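Translation initiation factor eIF2B subunit gamma (Schizosaccharomyces pombe, PDB 5B04) forms part of the eIF2B complex, which catalyses the exchange of GDP for GTP on the gamma subunit of translation initiation factor eIF2. Local coordinates at residues L51-G56 with R443-V448; C360-G365 with S377-N382; L408-V413 with L425-I430. The protein carries 3 engineered substitutions. One frame throughout, in Å; residues are numbered along the deposited sequence.

Interactions 2 and 3 lie in the C-terminal left-handed beta-helix. Each joins neighbouring parallel coils, interaction 3 through paired strands, interaction 2 through one bridge. They come in series along the chain, with centres 16 Å apart and nearest atoms about 6 Å apart. Interaction 1 closes a much larger loop that encloses both. It brings residues 51-56 of the N-terminal nucleotidyl transferase-like region to residues 443-448, which follow the last strand of the helix. Interactions 1 and 3 touch, with centres 10 Å apart: Pro53 packs on Glu429. Interaction 2 is 21 Å from interaction 1, centre to centre. The last coils therefore take part both in coil stacking and in the contact between the two regions.

Interaction 1: L51-G56 with R443-V448; sequences LYPLTG and RGERLV
The Tyr52 ring meets Glu445 at its edge and Leu447 obliquely. Glu445 OE1 lies near the ring plane, 3.8 Å from Tyr52 CD2. The carboxylate is turned 59° from the ring, so the two flat groups do not stack. Leu447 CD2 comes to 4.2 Å from Tyr52 CE2. The other methyl, Leu447 CD1, sits 4.1 Å from Tyr52 OH. One leucine therefore touches both a ring carbon and the phenolic oxygen.

The tyrosine reaches across because CG stands anti to the backbone N (chi1 167°). Pro53 packs beside it. Its CG lies 3.4 Å from Glu445 OE1, so the same carboxylate oxygen touches the proline and the tyrosine edge. Leu447 CD2 also approaches Pro53 CA at 4.2 Å. No hydrogen bond joins the two segments. The contact is van der Waals packing around one acidic group. Pro53 is buried, whereas Tyr52 and Glu445 are exposed.

The shape of residues 51-56 presents Tyr52 and Pro53 together. Residues 52-54 have helical backbone angles. The Leu51 carbonyl oxygen accepts Thr55 N at 2.9 Å, which closes the turn. Leu54 packs on Phe330.

Glu429, on the last strand of the beta-helix, is touched by both Pro53 and Glu445. The sequence LYPLT resembles the end of the signature loop of nucleotidyl transferases, which follows their first strand. Here this turn packs against the tail that leaves the beta-helix. It is an interdomain contact between a GT-A-type nucleotidyl transferase fold and the end of a left-handed beta-helix.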
loop_
_atom_site.group_PDB
_atom_site.type_symbol
_atom_site.label_atom_id
_atom_site.label_comp_id
_atom_site.label_asym_id
_atom_site.label_seq_id
_atom_site.Cartn_x
_atom_site.Cartn_y
_atom_site.Cartn_z
ATOM N N LEU E 51 -38.948 -20.123 -65.184
ATOM C CA LEU E 51 -38.274 -21.320 -65.684
ATOM C C LEU E 51 -39.169 -22.088 -66.652
ATOM O O LEU E 51 -39.464 -23.261 -66.427
ATOM C CB LEU E 51 -37.865 -22.230 -64.524
ATOM C CG LEU E 51 -36.998 -21.641 -63.410
ATOM C CD1 LEU E 51 -37.622 -21.924 -62.054
ATOM C CD2 LEU E 51 -35.590 -22.211 -63.474
ATOM N N TYR E 52 -39.583 -21.431 -67.733
ATOM C CA TYR E 52 -40.631 -21.961 -68.609
ATOM C C TYR E 52 -40.372 -23.354 -69.200
ATOM O O TYR E 52 -41.222 -24.235 -69.056
ATOM C CB TYR E 52 -40.916 -20.985 -69.756
ATOM C CG TYR E 52 -41.748 -21.611 -70.854
ATOM C CD1 TYR E 52 -43.098 -21.870 -70.662
ATOM C CD2 TYR E 52 -41.181 -21.960 -72.073
ATOM C CE1 TYR E 52 -43.864 -22.450 -71.655
ATOM C CE2 TYR E 52 -41.938 -22.541 -73.073
ATOM C CZ TYR E 52 -43.278 -22.783 -72.859
ATOM O OH TYR E 52 -44.038 -23.360 -73.850
ATOM N N PRO E 53 -39.225 -23.565 -69.878
ATOM C CA PRO E 53 -39.075 -24.879 -70.516
ATOM C C PRO E 53 -39.020 -26.011 -69.497
ATOM O O PRO E 53 -39.449 -27.129 -69.780
ATOM C CB PRO E 53 -37.742 -24.761 -71.267
ATOM C CG PRO E 53 -37.467 -23.293 -71.356
ATOM C CD PRO E 53 -38.038 -22.721 -70.102
ATOM N N LEU E 54 -38.513 -25.700 -68.311
ATOM C CA LEU E 54 -38.316 -26.693 -67.264
ATOM C C LEU E 54 -39.605 -27.007 -66.508
ATOM O O LEU E 54 -39.816 -28.139 -66.071
ATOM C CB LEU E 54 -37.245 -26.215 -66.275
ATOM C CG LEU E 54 -35.757 -26.273 -66.645
ATOM C CD1 LEU E 54 -35.415 -25.413 -67.854
ATOM C CD2 LEU E 54 -34.912 -25.857 -65.449
ATOM N N THR E 55 -40.467 -26.005 -66.360
ATOM C CA THR E 55 -41.613 -26.115 -65.460
ATOM C C THR E 55 -42.978 -26.053 -66.137
ATOM O O THR E 55 -43.902 -25.443 -65.606
ATOM C CB THR E 55 -41.582 -25.002 -64.396
ATOM O OG1 THR E 55 -41.477 -23.726 -65.042
ATOM C CG2 THR E 55 -40.401 -25.188 -63.472
ATOM N N GLY E 56 -43.114 -26.684 -67.296
ATOM C CA GLY E 56 -44.401 -26.738 -67.963
ATOM C C GLY E 56 -45.156 -28.002 -67.602
ATOM O O GLY E 56 -46.383 -28.054 -67.680
ATOM N N ARG E 443 -29.259 -21.110 -80.134
ATOM C CA ARG E 443 -30.416 -20.340 -80.537
ATOM C C ARG E 443 -31.808 -20.676 -79.929
ATOM O O ARG E 443 -32.801 -20.058 -80.351
ATOM C CB ARG E 443 -30.522 -20.483 -82.063
ATOM C CG ARG E 443 -30.483 -19.221 -82.846
ATOM C CD ARG E 443 -30.213 -19.521 -84.301
ATOM N NE ARG E 443 -30.780 -20.819 -84.658
ATOM C CZ ARG E 443 -30.330 -21.596 -85.635
ATOM N NH1 ARG E 443 -29.276 -21.220 -86.345
ATOM N NH2 ARG E 443 -30.930 -22.752 -85.884
ATOM N N GLY E 444 -31.939 -21.610 -78.976
ATOM C CA GLY E 444 -33.308 -22.046 -78.674
ATOM C C GLY E 444 -33.804 -22.987 -77.573
ATOM O O GLY E 444 -33.055 -23.702 -76.911
ATOM N N GLU E 445 -35.130 -22.981 -77.428
ATOM C CA GLU E 445 -35.869 -23.781 -76.453
ATOM C C GLU E 445 -36.791 -24.788 -77.147
ATOM O O GLU E 445 -37.980 -24.531 -77.336
ATOM C CB GLU E 445 -36.701 -22.879 -75.534
ATOM C CG GLU E 445 -36.098 -21.502 -75.305
ATOM C CD GLU E 445 -37.035 -20.584 -74.548
ATOM O OE1 GLU E 445 -38.003 -21.096 -73.947
ATOM O OE2 GLU E 445 -36.810 -19.357 -74.558
ATOM N N ARG E 446 -36.230 -25.931 -77.527
ATOM C CA ARG E 446 -36.987 -27.007 -78.159
ATOM C C ARG E 446 -37.972 -27.653 -77.185
ATOM O O ARG E 446 -37.579 -27.994 -76.072
ATOM C CB ARG E 446 -36.023 -28.077 -78.681
ATOM C CG ARG E 446 -36.332 -28.635 -80.057
ATOM C CD ARG E 446 -35.934 -27.665 -81.155
ATOM N NE ARG E 446 -36.026 -28.284 -82.474
ATOM C CZ ARG E 446 -35.556 -27.740 -83.592
ATOM N NH1 ARG E 446 -34.968 -26.553 -83.558
ATOM N NH2 ARG E 446 -35.682 -28.380 -84.746
ATOM N N LEU E 447 -39.236 -27.824 -77.580
ATOM C CA LEU E 447 -40.113 -28.760 -76.861
ATOM C C LEU E 447 -41.342 -29.242 -77.666
ATOM O O LEU E 447 -41.536 -28.848 -78.814
ATOM C CB LEU E 447 -40.543 -28.186 -75.507
ATOM C CG LEU E 447 -41.110 -26.794 -75.281
ATOM C CD1 LEU E 447 -42.532 -26.682 -75.803
ATOM C CD2 LEU E 447 -41.056 -26.534 -73.790
ATOM N N VAL E 448 -42.150 -30.100 -77.039
ATOM C CA VAL E 448 -43.057 -31.029 -77.730
ATOM C C VAL E 448 -43.964 -30.385 -78.793
ATOM O O VAL E 448 -43.864 -30.741 -79.966
ATOM C CB VAL E 448 -43.904 -31.827 -76.668
ATOM C CG1 VAL E 448 -45.336 -32.006 -77.079
ATOM C CG2 VAL E 448 -43.298 -33.202 -76.424
#

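Interaction 2: C360-G365 with S377-N382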
loop_
_atom_site.group_PDB
_atom_site.type_symbol
_atom_site.label_atom_id
_atom_site.label_comp_id
_atom_site.label_asym_id
_atom_site.label_seq_id
_atom_site.Cartn_x
_atom_site.Cartn_y
_atom_site.Cartn_z
ATOM N N CYS E 360 -17.329 -33.292 -62.329
ATOM C CA CYS E 360 -18.754 -32.976 -62.356
ATOM C C CYS E 360 -19.618 -34.122 -61.827
ATOM O O CYS E 360 -19.117 -35.210 -61.553
ATOM C CB CYS E 360 -19.175 -32.608 -63.776
ATOM S SG CYS E 360 -18.657 -33.781 -65.050
ATOM N N MET E 361 -20.906 -33.879 -61.685
ATOM C CA MET E 361 -21.757 -34.813 -61.000
ATOM C C MET E 361 -22.674 -35.572 -61.916
ATOM O O MET E 361 -23.315 -35.012 -62.774
ATOM C CB MET E 361 -22.600 -34.095 -59.966
ATOM C CG MET E 361 -21.962 -32.864 -59.381
ATOM S SD MET E 361 -23.081 -32.136 -58.204
ATOM C CE MET E 361 -22.542 -32.996 -56.754
ATOM N N VAL E 362 -22.709 -36.873 -61.719
ATOM C CA VAL E 362 -23.578 -37.750 -62.452
ATOM C C VAL E 362 -24.251 -38.652 -61.448
ATOM O O VAL E 362 -23.603 -39.152 -60.552
ATOM C CB VAL E 362 -22.736 -38.610 -63.366
ATOM C CG1 VAL E 362 -21.627 -39.240 -62.558
ATOM C CG2 VAL E 362 -23.587 -39.658 -64.035
ATOM N N ASN E 363 -25.545 -38.877 -61.590
ATOM C CA ASN E 363 -26.277 -39.624 -60.578
ATOM C C ASN E 363 -26.324 -41.114 -60.745
ATOM O O ASN E 363 -25.576 -41.673 -61.513
ATOM C CB ASN E 363 -27.679 -39.093 -60.372
ATOM C CG ASN E 363 -28.037 -39.001 -58.915
ATOM O OD1 ASN E 363 -27.281 -39.420 -58.058
ATOM N ND2 ASN E 363 -29.189 -38.448 -58.631
ATOM N N GLU E 364 -27.182 -41.745 -59.958
ATOM C CA GLU E 364 -27.357 -43.189 -59.944
ATOM C C GLU E 364 -28.086 -43.824 -61.118
ATOM O O GLU E 364 -28.892 -43.200 -61.794
ATOM C CB GLU E 364 -28.049 -43.594 -58.662
ATOM C CG GLU E 364 -27.439 -42.959 -57.435
ATOM C CD GLU E 364 -28.342 -43.057 -56.234
ATOM O OE1 GLU E 364 -29.303 -43.847 -56.279
ATOM O OE2 GLU E 364 -28.092 -42.339 -55.249
ATOM N N GLY E 365 -27.786 -45.096 -61.321
ATOM C CA GLY E 365 -28.365 -45.933 -62.358
ATOM C C GLY E 365 -28.048 -45.454 -63.763
ATOM O O GLY E 365 -28.342 -46.138 -64.746
ATOM N N SER E 377 -20.431 -30.933 -66.202
ATOM C CA SER E 377 -21.871 -31.113 -66.371
ATOM C C SER E 377 -22.530 -31.986 -65.302
ATOM O O SER E 377 -21.976 -32.997 -64.876
ATOM C CB SER E 377 -22.160 -31.705 -67.753
ATOM O OG SER E 377 -21.958 -30.738 -68.769
ATOM N N ILE E 378 -23.731 -31.593 -64.891
ATOM C CA ILE E 378 -24.484 -32.341 -63.889
ATOM C C ILE E 378 -25.499 -33.262 -64.564
ATOM O O ILE E 378 -26.333 -32.811 -65.350
ATOM C CB ILE E 378 -25.211 -31.402 -62.898
ATOM C CG1 ILE E 378 -24.225 -30.818 -61.879
ATOM C CG2 ILE E 378 -26.314 -32.147 -62.163
ATOM C CD1 ILE E 378 -23.338 -29.706 -62.412
ATOM N N ILE E 379 -25.418 -34.553 -64.258
ATOM C CA ILE E 379 -26.292 -35.546 -64.876
ATOM C C ILE E 379 -27.202 -36.212 -63.846
ATOM O O ILE E 379 -26.746 -36.649 -62.789
ATOM C CB ILE E 379 -25.477 -36.628 -65.609
ATOM C CG1 ILE E 379 -24.509 -35.980 -66.602
ATOM C CG2 ILE E 379 -26.399 -37.608 -66.319
ATOM C CD1 ILE E 379 -23.757 -36.969 -67.464
ATOM N N GLY E 380 -28.490 -36.292 -64.170
ATOM C CA GLY E 380 -29.484 -36.837 -63.263
ATOM C C GLY E 380 -29.413 -38.339 -63.059
ATOM O O GLY E 380 -28.370 -38.960 -63.264
ATOM N N LYS E 381 -30.539 -38.923 -62.660
ATOM C CA LYS E 381 -30.585 -40.324 -62.259
ATOM C C LYS E 381 -31.040 -41.242 -63.396
ATOM O O LYS E 381 -31.872 -40.860 -64.217
ATOM C CB LYS E 381 -31.504 -40.483 -61.045
ATOM C CG LYS E 381 -30.988 -41.459 -59.999
ATOM C CD LYS E 381 -31.681 -41.294 -58.654
ATOM C CE LYS E 381 -33.117 -40.818 -58.805
ATOM N NZ LYS E 381 -33.679 -40.372 -57.501
ATOM N N ASN E 382 -30.494 -42.459 -63.402
ATOM C CA ASN E 382 -30.687 -43.476 -64.448
ATOM C C ASN E 382 -30.876 -42.932 -65.871
ATOM O O ASN E 382 -31.897 -43.164 -66.518
ATOM C CB ASN E 382 -31.848 -44.416 -64.071
ATOM C CG ASN E 382 -33.189 -43.712 -63.966
ATOM O OD1 ASN E 382 -34.030 -43.834 -64.856
ATOM N ND2 ASN E 382 -33.409 -43.001 -62.867
#
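Cys360 and Ser377 begin a pairing of two successive coils of the left-handed beta-helix, the hexapeptide-repeat fold. The segments run in the same direction, 7° apart, and most facing residues are seventeen positions apart in sequence.

Backbone hydrogen bonds join the coils. Ile379 N donates to Met361 O at 2.6 Å. Asn363 N is shared between Ile379 O and Gly380 O, and both bonds are weak. The backbones of Val362 and Ile379 are joined by a single bridge. Asn382 N faces Glu364 O at the far end, at a distance too short to be taken literally. Gly380 O also receives Thr366 OG1.

One bond uses sulfur. Cys360 SG accepts Ser377 N at 3.5 Å in a nearly straight bond (166°). With chi1 at 50°, SG stands between the backbone N and the carbonyl carbon, where it meets the next coil. With an alanine in place of Cys360 the thiol is gone, and the Ser377 N-H would probably be left without its mate on this coil. Ser377 OG turns to the following coil and bonds to Ser394 N.

Two apolar pairs pack beside them. Met361 and Ile378 lie side by side and point the same way, with Met361 CG 3.9 Å from Ile378 CG1. Val362 and Ile379 do likewise: Val362 CG2 is 3.9 Å from Ile379 CB. Met361 also touches Asn69, in the N-terminal region.

Polar and charged side chains gather near the end. The Asn363 amide runs alongside the lysine stem, with ND2 3.8 Å from Lys381 CG. Glu364 and Lys381 carry opposite charges, but Glu364 OE1 and Lys381 NZ stay 5.7 Å apart. Glu364 CB instead packs on the aliphatic part of the lysine, 3.9 Å from Lys381 CG.

Interaction 3: L408-V413 with L425-I430; sequences LESCIV and LRECEI
Glu409 packs across Arg426 on the next coil. Glu409 CB starts the contact, 3.6 Å from Arg426 CG. The chain is extended beyond CG, which lies anti to the carbonyl carbon (chi1 -78°). At the tip, Glu409 OE2 rests by the arginine stem, 3.7 Å from Arg426 CG. It does not reach the guanidinium. Glu409 OE1 instead forms a salt bridge with Arg407, and OE2 has a long, weak ion pair with Lys424.

The backbones are joined on either side of a corner. Glu409 N donates to Leu425 O, and Glu427 N to Glu409 O. Past the corner, Ile412 N donates to Cys428 O from 36° out of the carbonyl plane. Ile430 N then donates to Ile412 O at 2.7 Å.

These are parallel strand pairs of a left-handed beta-helix, where successive coils stack in parallel. Ser410 and Glu427 take positive phi at the corner between the two strand pairs.

Cys411 is buried just past that corner. Its SG accepts a weak hydrogen bond from Cys428 N at 3.1 Å and packs 3.6 Å from Cys428 CB. The Cys411 backbone N binds Ser394 OG on the preceding coil.

Leu408, Leu425, Val413 and Ile430 are buried on the same side of the strands. Val413 and Ile430 lie side by side there, with Val413 CG2 3.6 Å from Ile430 CD1.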
loop_
_atom_site.group_PDB
_atom_site.type_symbol
_atom_site.label_atom_id
_atom_site.label_comp_id
_atom_site.label_asym_id
_atom_site.label_seq_id
_atom_site.Cartn_x
_atom_site.Cartn_y
_atom_site.Cartn_z
ATOM N N LEU E 408 -23.619 -31.572 -76.803
ATOM C CA LEU E 408 -24.355 -30.710 -75.893
ATOM C C LEU E 408 -23.449 -29.609 -75.360
ATOM O O LEU E 408 -22.555 -29.862 -74.551
ATOM C CB LEU E 408 -24.951 -31.522 -74.743
ATOM C CG LEU E 408 -26.236 -32.273 -75.096
ATOM C CD1 LEU E 408 -26.730 -33.090 -73.913
ATOM C CD2 LEU E 408 -27.305 -31.296 -75.564
ATOM N N GLU E 409 -23.681 -28.389 -75.832
ATOM C CA GLU E 409 -22.882 -27.240 -75.426
ATOM C C GLU E 409 -23.696 -26.263 -74.588
ATOM O O GLU E 409 -24.600 -25.603 -75.102
ATOM C CB GLU E 409 -22.319 -26.518 -76.651
ATOM C CG GLU E 409 -21.116 -27.186 -77.289
ATOM C CD GLU E 409 -20.588 -26.400 -78.474
ATOM O OE1 GLU E 409 -19.391 -26.043 -78.468
ATOM O OE2 GLU E 409 -21.370 -26.141 -79.414
ATOM N N SER E 410 -23.370 -26.180 -73.300
ATOM C CA SER E 410 -23.974 -25.201 -72.397
ATOM C C SER E 410 -25.501 -25.260 -72.389
ATOM O O SER E 410 -26.167 -24.226 -72.379
ATOM C CB SER E 410 -23.510 -23.790 -72.769
ATOM O OG SER E 410 -24.115 -22.814 -71.939
ATOM N N CYS E 411 -26.049 -26.470 -72.385
ATOM C CA CYS E 411 -27.495 -26.651 -72.468
ATOM C C CYS E 411 -28.125 -27.056 -71.141
ATOM O O CYS E 411 -27.439 -27.488 -70.219
ATOM C CB CYS E 411 -27.837 -27.700 -73.528
ATOM S SG CYS E 411 -27.683 -27.123 -75.229
ATOM N N ILE E 412 -29.440 -26.906 -71.051
ATOM C CA ILE E 412 -30.194 -27.431 -69.922
ATOM C C ILE E 412 -31.259 -28.386 -70.440
ATOM O O ILE E 412 -32.157 -27.984 -71.178
ATOM C CB ILE E 412 -30.860 -26.317 -69.096
ATOM C CG1 ILE E 412 -29.819 -25.299 -68.626
ATOM C CG2 ILE E 412 -31.600 -26.912 -67.906
ATOM C CD1 ILE E 412 -30.410 -24.140 -67.856
ATOM N N VAL E 413 -31.181 -29.637 -70.022
ATOM C CA VAL E 413 -32.103 -30.639 -70.503
ATOM C C VAL E 413 -32.994 -31.166 -69.415
ATOM O O VAL E 413 -32.525 -31.726 -68.453
ATOM C CB VAL E 413 -31.333 -31.834 -71.037
ATOM C CG1 VAL E 413 -32.286 -32.854 -71.605
ATOM C CG2 VAL E 413 -30.347 -31.393 -72.088
ATOM N N LEU E 425 -26.701 -29.121 -80.155
ATOM C CA LEU E 425 -27.473 -28.088 -79.482
ATOM C C LEU E 425 -26.572 -27.262 -78.581
ATOM O O LEU E 425 -25.903 -27.794 -77.695
ATOM C CB LEU E 425 -28.620 -28.713 -78.683
ATOM C CG LEU E 425 -29.696 -29.382 -79.543
ATOM C CD1 LEU E 425 -30.598 -30.277 -78.720
ATOM C CD2 LEU E 425 -30.516 -28.338 -80.258
ATOM N N ARG E 426 -26.546 -25.957 -78.829
ATOM C CA ARG E 426 -25.713 -25.046 -78.060
ATOM C C ARG E 426 -26.569 -24.028 -77.321
ATOM O O ARG E 426 -27.367 -23.323 -77.936
ATOM C CB ARG E 426 -24.716 -24.327 -78.970
ATOM C CG ARG E 426 -23.666 -23.533 -78.216
ATOM C CD ARG E 426 -23.028 -22.470 -79.093
ATOM N NE ARG E 426 -23.987 -21.437 -79.471
ATOM C CZ ARG E 426 -23.651 -20.237 -79.934
ATOM N NH1 ARG E 426 -22.373 -19.913 -80.073
ATOM N NH2 ARG E 426 -24.592 -19.359 -80.253
ATOM N N GLU E 427 -26.396 -23.956 -76.004
ATOM C CA GLU E 427 -27.134 -23.010 -75.170
ATOM C C GLU E 427 -28.637 -23.156 -75.378
ATOM O O GLU E 427 -29.333 -22.187 -75.683
ATOM C CB GLU E 427 -26.686 -21.577 -75.466
ATOM C CG GLU E 427 -25.205 -21.343 -75.216
ATOM C CD GLU E 427 -24.694 -20.069 -75.857
ATOM O OE1 GLU E 427 -25.515 -19.312 -76.416
ATOM O OE2 GLU E 427 -23.470 -19.826 -75.800
ATOM N N CYS E 428 -29.126 -24.380 -75.213
ATOM C CA CYS E 428 -30.522 -24.693 -75.484
ATOM C C CYS E 428 -31.241 -25.322 -74.307
ATOM O O CYS E 428 -30.729 -26.247 -73.680
ATOM C CB CYS E 428 -30.627 -25.637 -76.672
ATOM S SG CYS E 428 -30.368 -24.852 -78.204
ATOM N N GLU E 429 -32.441 -24.828 -74.023
ATOM C CA GLU E 429 -33.281 -25.424 -72.994
ATOM C C GLU E 429 -34.178 -26.499 -73.594
ATOM O O GLU E 429 -35.117 -26.198 -74.332
ATOM C CB GLU E 429 -34.132 -24.362 -72.294
ATOM C CG GLU E 429 -33.370 -23.491 -71.309
ATOM C CD GLU E 429 -32.667 -22.328 -71.978
ATOM O OE1 GLU E 429 -33.246 -21.743 -72.919
ATOM O OE2 GLU E 429 -31.537 -21.996 -71.561
ATOM N N ILE E 430 -33.880 -27.753 -73.279
ATOM C CA ILE E 430 -34.692 -28.869 -73.742
ATOM C C ILE E 430 -35.677 -29.278 -72.654
ATOM O O ILE E 430 -35.311 -29.960 -71.695
ATOM C CB ILE E 430 -33.826 -30.071 -74.141
ATOM C CG1 ILE E 430 -32.748 -29.635 -75.133
ATOM C CG2 ILE E 430 -34.687 -31.175 -74.733
ATOM C CD1 ILE E 430 -31.695 -30.683 -75.381
#